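Local coordinates for iron Super-Oxide Dismutase (PDB 2AWP), which probably catalyses the dismutation of superoxide radicals to hydrogen peroxide and oxygen with an iron cofactor, at residues G91-K96 against F187-L192; E99-F104 against L134-T139. All coordinates share one frame; numbering follows the deposited sequence.

Contact 1. Residues G91-K96 against F187-L192; sequences GEIKEK and FANENL
Asn189 and Leu192, one turn apart on helix 185-196, reach together onto the first turn of helix 92-101. The amide oxygen of Asn189 accepts the backbone N-H of Ile93, OD1 to N 2.8 Å; the donor lies in the carbonyl plane, with an N-H...O angle of 157°. Glu92 N is 3.3 Å from the same OD1 but too poorly angled to bond. Around this polar link, CG2 of Ile93 packs alongside OD1 of Asn189 at 3.3 Å, while CG1, anti to the backbone N (chi1 -170°), extends to CB of Ala188 at 4.1 Å. Methyl CD2 of Leu192 lies over the backbone of the turn, 3.8 Å from Ile93 N, and touches CB of both Glu92 and Lys96. Farther out, Asn189 ND2 donates to His90 O, which fixes the flip of the amide and leaves OD1 directed at the helix start. Lys96 NZ turns from the contact to Asn132 O, and Ile93 continues onto Leu126 and Leu134. The two helix segments cross at 77° with axes 9.4 Å apart, a steep helix-helix packing within the alpha/beta C-terminal domain of iron/manganese superoxide dismutases.

Contact 2. Residues E99-F104 against L134-T139; sequences EDFGSF and LVILQT
Asp100 and Phe101 both turn their side chains anti to the carbonyl carbon, chi1 -63° and -60°; with CG beside the backbone N, each is carried from the last turn of helix 92-101 toward the start of strand 134-140. This is helix-on-sheet packing in the alpha/beta C-terminal domain of the iron/manganese superoxide dismutases, at an outer strand of the three-stranded antiparallel sheet. Leu134 is gripped at both ends of its backbone. Its N-H donates to Asp100 OD2, N to OD2 2.8 Å, in a nearly straight bond (167° at the hydrogen) that meets the carboxylate from above its plane. The same OD2 has a long, weak ion pair with Lys96, and both may favour the charged form of the acid. The ring of Phe101 leans on Leu134 and the residues after it. Its CE2 meets CB of Leu134 at 3.6 Å, the two side chains crossing at about a right angle, and CZ lies 3.5 Å from Leu134 O and close to the Val135 backbone. On the next rim atom, CE1, rests methyl CD1 of Ile136 at 4.0 Å. From helix 104-117, Phe107 meets the Phe101 ring with the two planes inclined to each other, and Glu110 touches both Phe101 and Ile136. Just past the end of helix 92-101, Gly102, with positive phi, turns the chain toward Ser103, the N-cap of helix 104-117, where OG bonds Asn106 N; Phe101 O also receives Asn106 ND2. A water joins the two backbones beside one face of the Phe101 ring, donating to Asp100 O at 3.0 Å and to Leu134 O at 2.6 Å.

Following the chain from the N terminus, helix 92-101 enters contact 1 with its first turn and contact 2 with its last. Helix 104-117 and strand 122-129 follow before strand 134-140 returns to close the shorter loop, that of contact 2. The chain then runs through strand 151-158 and further helices until helix 185-196 closes contact 1, so contact 2 is nested inside the larger loop. The centres are about 12 Å apart, and Leu134 bridges them: its CD1 packs 3.4 Å from Lys96 CG and 3.6 Å from Ile93 CD1. Helix 92-101 is thereby tied to both the C-terminal helix and the sheet.

Contact 1. Residues G91-K96 against F187-L192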
# COMPACT_ATOMS: atom_id res chain seq x y z
N GLY A 91 -4.09 0.12 34.25
CA GLY A 91 -3.83 1.52 34.52
C GLY A 91 -4.91 2.39 33.90
O GLY A 91 -6.00 1.93 33.61
N GLU A 92 -4.59 3.65 33.67
CA GLU A 92 -5.58 4.65 33.26
C GLU A 92 -6.37 4.31 31.99
O GLU A 92 -7.58 4.52 31.93
CB GLU A 92 -4.89 6.02 33.14
CG GLU A 92 -5.44 7.04 34.13
CD GLU A 92 -5.03 6.79 35.58
OE1 GLU A 92 -3.81 6.85 35.88
OE2 GLU A 92 -5.92 6.55 36.44
N ILE A 93 -5.67 3.75 31.00
CA ILE A 93 -6.26 3.35 29.73
C ILE A 93 -7.36 2.27 29.83
O ILE A 93 -8.31 2.26 29.06
CB ILE A 93 -5.15 2.94 28.68
CG1 ILE A 93 -5.76 2.76 27.28
CG2 ILE A 93 -4.44 1.64 29.10
CD1 ILE A 93 -6.22 4.07 26.67
N LYS A 94 -7.24 1.36 30.78
CA LYS A 94 -8.29 0.37 31.00
C LYS A 94 -9.65 1.04 31.32
O LYS A 94 -10.69 0.67 30.77
CB LYS A 94 -7.88 -0.49 32.19
CG LYS A 94 -8.89 -1.52 32.61
CD LYS A 94 -8.37 -2.20 33.87
CE LYS A 94 -8.91 -3.58 34.01
NZ LYS A 94 -8.59 -4.49 32.84
N GLU A 95 -9.62 1.99 32.24
CA GLU A 95 -10.84 2.66 32.69
C GLU A 95 -11.40 3.56 31.59
O GLU A 95 -12.60 3.60 31.37
CB GLU A 95 -10.60 3.41 34.00
CG GLU A 95 -10.17 2.50 35.17
CD GLU A 95 -9.27 3.23 36.19
OE1 GLU A 95 -9.70 4.28 36.73
OE2 GLU A 95 -8.12 2.76 36.44
N LYS A 96 -10.53 4.25 30.86
CA LYS A 96 -10.91 5.11 29.73
C LYS A 96 -11.56 4.32 28.60
O LYS A 96 -12.55 4.77 27.99
CB LYS A 96 -9.68 5.89 29.19
CG LYS A 96 -10.03 7.02 28.21
CD LYS A 96 -10.60 8.24 28.89
CE LYS A 96 -11.01 9.28 27.85
NZ LYS A 96 -11.89 10.31 28.43
N PHE A 187 2.79 2.22 27.09
CA PHE A 187 2.87 3.32 26.12
C PHE A 187 1.55 4.09 26.01
O PHE A 187 1.56 5.33 26.02
CB PHE A 187 3.31 2.83 24.72
CG PHE A 187 3.72 3.96 23.78
CD1 PHE A 187 4.71 4.88 24.15
CD2 PHE A 187 3.12 4.08 22.50
CE1 PHE A 187 5.13 5.91 23.27
CE2 PHE A 187 3.49 5.12 21.63
CZ PHE A 187 4.50 6.04 22.01
N ALA A 188 0.43 3.37 25.88
CA ALA A 188 -0.89 4.01 25.78
C ALA A 188 -1.13 4.96 26.99
O ALA A 188 -1.67 6.06 26.84
CB ALA A 188 -1.97 2.96 25.75
N ASN A 189 -0.74 4.49 28.18
CA ASN A 189 -0.92 5.23 29.44
C ASN A 189 -0.10 6.50 29.45
O ASN A 189 -0.57 7.55 29.87
CB ASN A 189 -0.54 4.35 30.62
CG ASN A 189 -1.69 3.50 31.08
OD1 ASN A 189 -2.84 3.88 30.90
ND2 ASN A 189 -1.40 2.36 31.67
N GLU A 190 1.12 6.40 28.95
CA GLU A 190 1.97 7.55 28.84
C GLU A 190 1.36 8.60 27.91
O GLU A 190 1.37 9.80 28.22
CB GLU A 190 3.34 7.11 28.37
CG GLU A 190 4.25 8.25 28.02
CD GLU A 190 5.59 7.78 27.50
OE1 GLU A 190 5.83 6.55 27.44
OE2 GLU A 190 6.40 8.65 27.13
N ASN A 191 0.82 8.14 26.78
CA ASN A 191 0.22 9.03 25.80
C ASN A 191 -1.07 9.66 26.34
O ASN A 191 -1.33 10.85 26.13
CB ASN A 191 -0.02 8.27 24.48
CG ASN A 191 1.29 7.89 23.79
OD1 ASN A 191 2.26 8.65 23.83
ND2 ASN A 191 1.32 6.71 23.18
N LEU A 192 -1.87 8.86 27.01
CA LEU A 192 -3.13 9.33 27.60
C LEU A 192 -2.89 10.46 28.60
O LEU A 192 -3.53 11.50 28.52
CB LEU A 192 -3.89 8.19 28.27
CG LEU A 192 -5.30 8.46 28.81
CD1 LEU A 192 -6.31 8.96 27.73
CD2 LEU A 192 -5.86 7.21 29.55

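Contact 2. Residues E99-F104 against L134-T139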
# COMPACT_ATOMS: atom_id res chain seq x y z
N GLU A 99 -15.03 3.41 29.64
CA GLU A 99 -15.93 4.55 29.54
C GLU A 99 -16.38 4.80 28.11
O GLU A 99 -17.57 5.07 27.85
CB GLU A 99 -15.25 5.81 30.08
CG GLU A 99 -15.07 5.80 31.57
CD GLU A 99 -14.24 6.97 32.06
OE1 GLU A 99 -14.08 7.94 31.28
OE2 GLU A 99 -13.75 6.92 33.21
N ASP A 100 -15.43 4.70 27.18
CA ASP A 100 -15.67 5.17 25.83
C ASP A 100 -16.08 4.05 24.86
O ASP A 100 -16.67 4.33 23.83
CB ASP A 100 -14.43 5.98 25.33
CG ASP A 100 -14.19 7.24 26.16
OD1 ASP A 100 -15.09 7.64 26.95
OD2 ASP A 100 -13.10 7.83 26.06
N PHE A 101 -15.79 2.79 25.21
CA PHE A 101 -16.20 1.66 24.35
C PHE A 101 -17.09 0.66 25.06
O PHE A 101 -17.65 -0.23 24.41
CB PHE A 101 -14.97 0.94 23.72
CG PHE A 101 -14.11 1.84 22.86
CD1 PHE A 101 -14.42 2.03 21.52
CD2 PHE A 101 -13.03 2.51 23.39
CE1 PHE A 101 -13.65 2.87 20.70
CE2 PHE A 101 -12.23 3.38 22.58
CZ PHE A 101 -12.56 3.56 21.25
N GLY A 102 -17.25 0.80 26.37
CA GLY A 102 -18.08 -0.13 27.16
C GLY A 102 -17.29 -1.27 27.74
O GLY A 102 -17.54 -1.71 28.88
N SER A 103 -16.31 -1.77 26.97
CA SER A 103 -15.46 -2.89 27.39
C SER A 103 -14.22 -2.94 26.51
O SER A 103 -14.24 -2.45 25.38
CB SER A 103 -16.22 -4.21 27.28
OG SER A 103 -16.44 -4.62 25.95
N PHE A 104 -13.16 -3.57 27.01
CA PHE A 104 -12.01 -3.86 26.16
C PHE A 104 -12.40 -4.71 24.95
O PHE A 104 -11.95 -4.43 23.85
CB PHE A 104 -10.84 -4.52 26.94
CG PHE A 104 -9.73 -4.98 26.04
CD1 PHE A 104 -8.99 -4.06 25.28
CD2 PHE A 104 -9.46 -6.35 25.91
CE1 PHE A 104 -7.95 -4.50 24.44
CE2 PHE A 104 -8.43 -6.79 25.06
CZ PHE A 104 -7.69 -5.86 24.34
N LEU A 134 -11.90 8.74 23.70
CA LEU A 134 -11.18 7.76 22.87
C LEU A 134 -12.03 7.33 21.68
O LEU A 134 -13.17 6.93 21.82
CB LEU A 134 -10.77 6.50 23.65
CG LEU A 134 -9.70 6.63 24.74
CD1 LEU A 134 -9.42 5.25 25.38
CD2 LEU A 134 -8.43 7.27 24.21
N VAL A 135 -11.44 7.39 20.50
CA VAL A 135 -12.08 6.86 19.32
C VAL A 135 -11.06 6.09 18.47
O VAL A 135 -9.84 6.21 18.67
CB VAL A 135 -12.78 7.98 18.51
CG1 VAL A 135 -13.89 8.72 19.37
CG2 VAL A 135 -11.76 8.96 17.92
N ILE A 136 -11.56 5.34 17.50
CA ILE A 136 -10.74 4.66 16.53
C ILE A 136 -10.80 5.43 15.22
O ILE A 136 -11.87 5.80 14.76
CB ILE A 136 -11.24 3.21 16.26
CG1 ILE A 136 -11.08 2.34 17.50
CG2 ILE A 136 -10.49 2.58 15.09
CD1 ILE A 136 -12.01 1.10 17.47
N LEU A 137 -9.63 5.68 14.63
CA LEU A 137 -9.52 6.37 13.35
C LEU A 137 -8.61 5.55 12.44
O LEU A 137 -7.81 4.76 12.91
CB LEU A 137 -8.89 7.77 13.53
CG LEU A 137 -9.65 8.84 14.34
CD1 LEU A 137 -8.84 10.14 14.36
CD2 LEU A 137 -11.08 9.09 13.79
N GLN A 138 -8.74 5.76 11.14
CA GLN A 138 -7.80 5.17 10.21
C GLN A 138 -7.25 6.27 9.33
O GLN A 138 -7.95 7.25 9.07
CB GLN A 138 -8.49 4.09 9.36
CG GLN A 138 -9.65 4.56 8.55
CD GLN A 138 -10.41 3.42 7.97
OE1 GLN A 138 -9.84 2.58 7.27
NE2 GLN A 138 -11.70 3.35 8.26
N THR A 139 -6.01 6.12 8.90
CA THR A 139 -5.44 7.07 7.94
C THR A 139 -4.79 6.34 6.81
O THR A 139 -4.46 5.15 6.92
CB THR A 139 -4.38 8.00 8.58
OG1 THR A 139 -3.32 7.20 9.15
CG2 THR A 139 -5.01 8.83 9.68
O HOH W 1 -15.65 6.20 21.74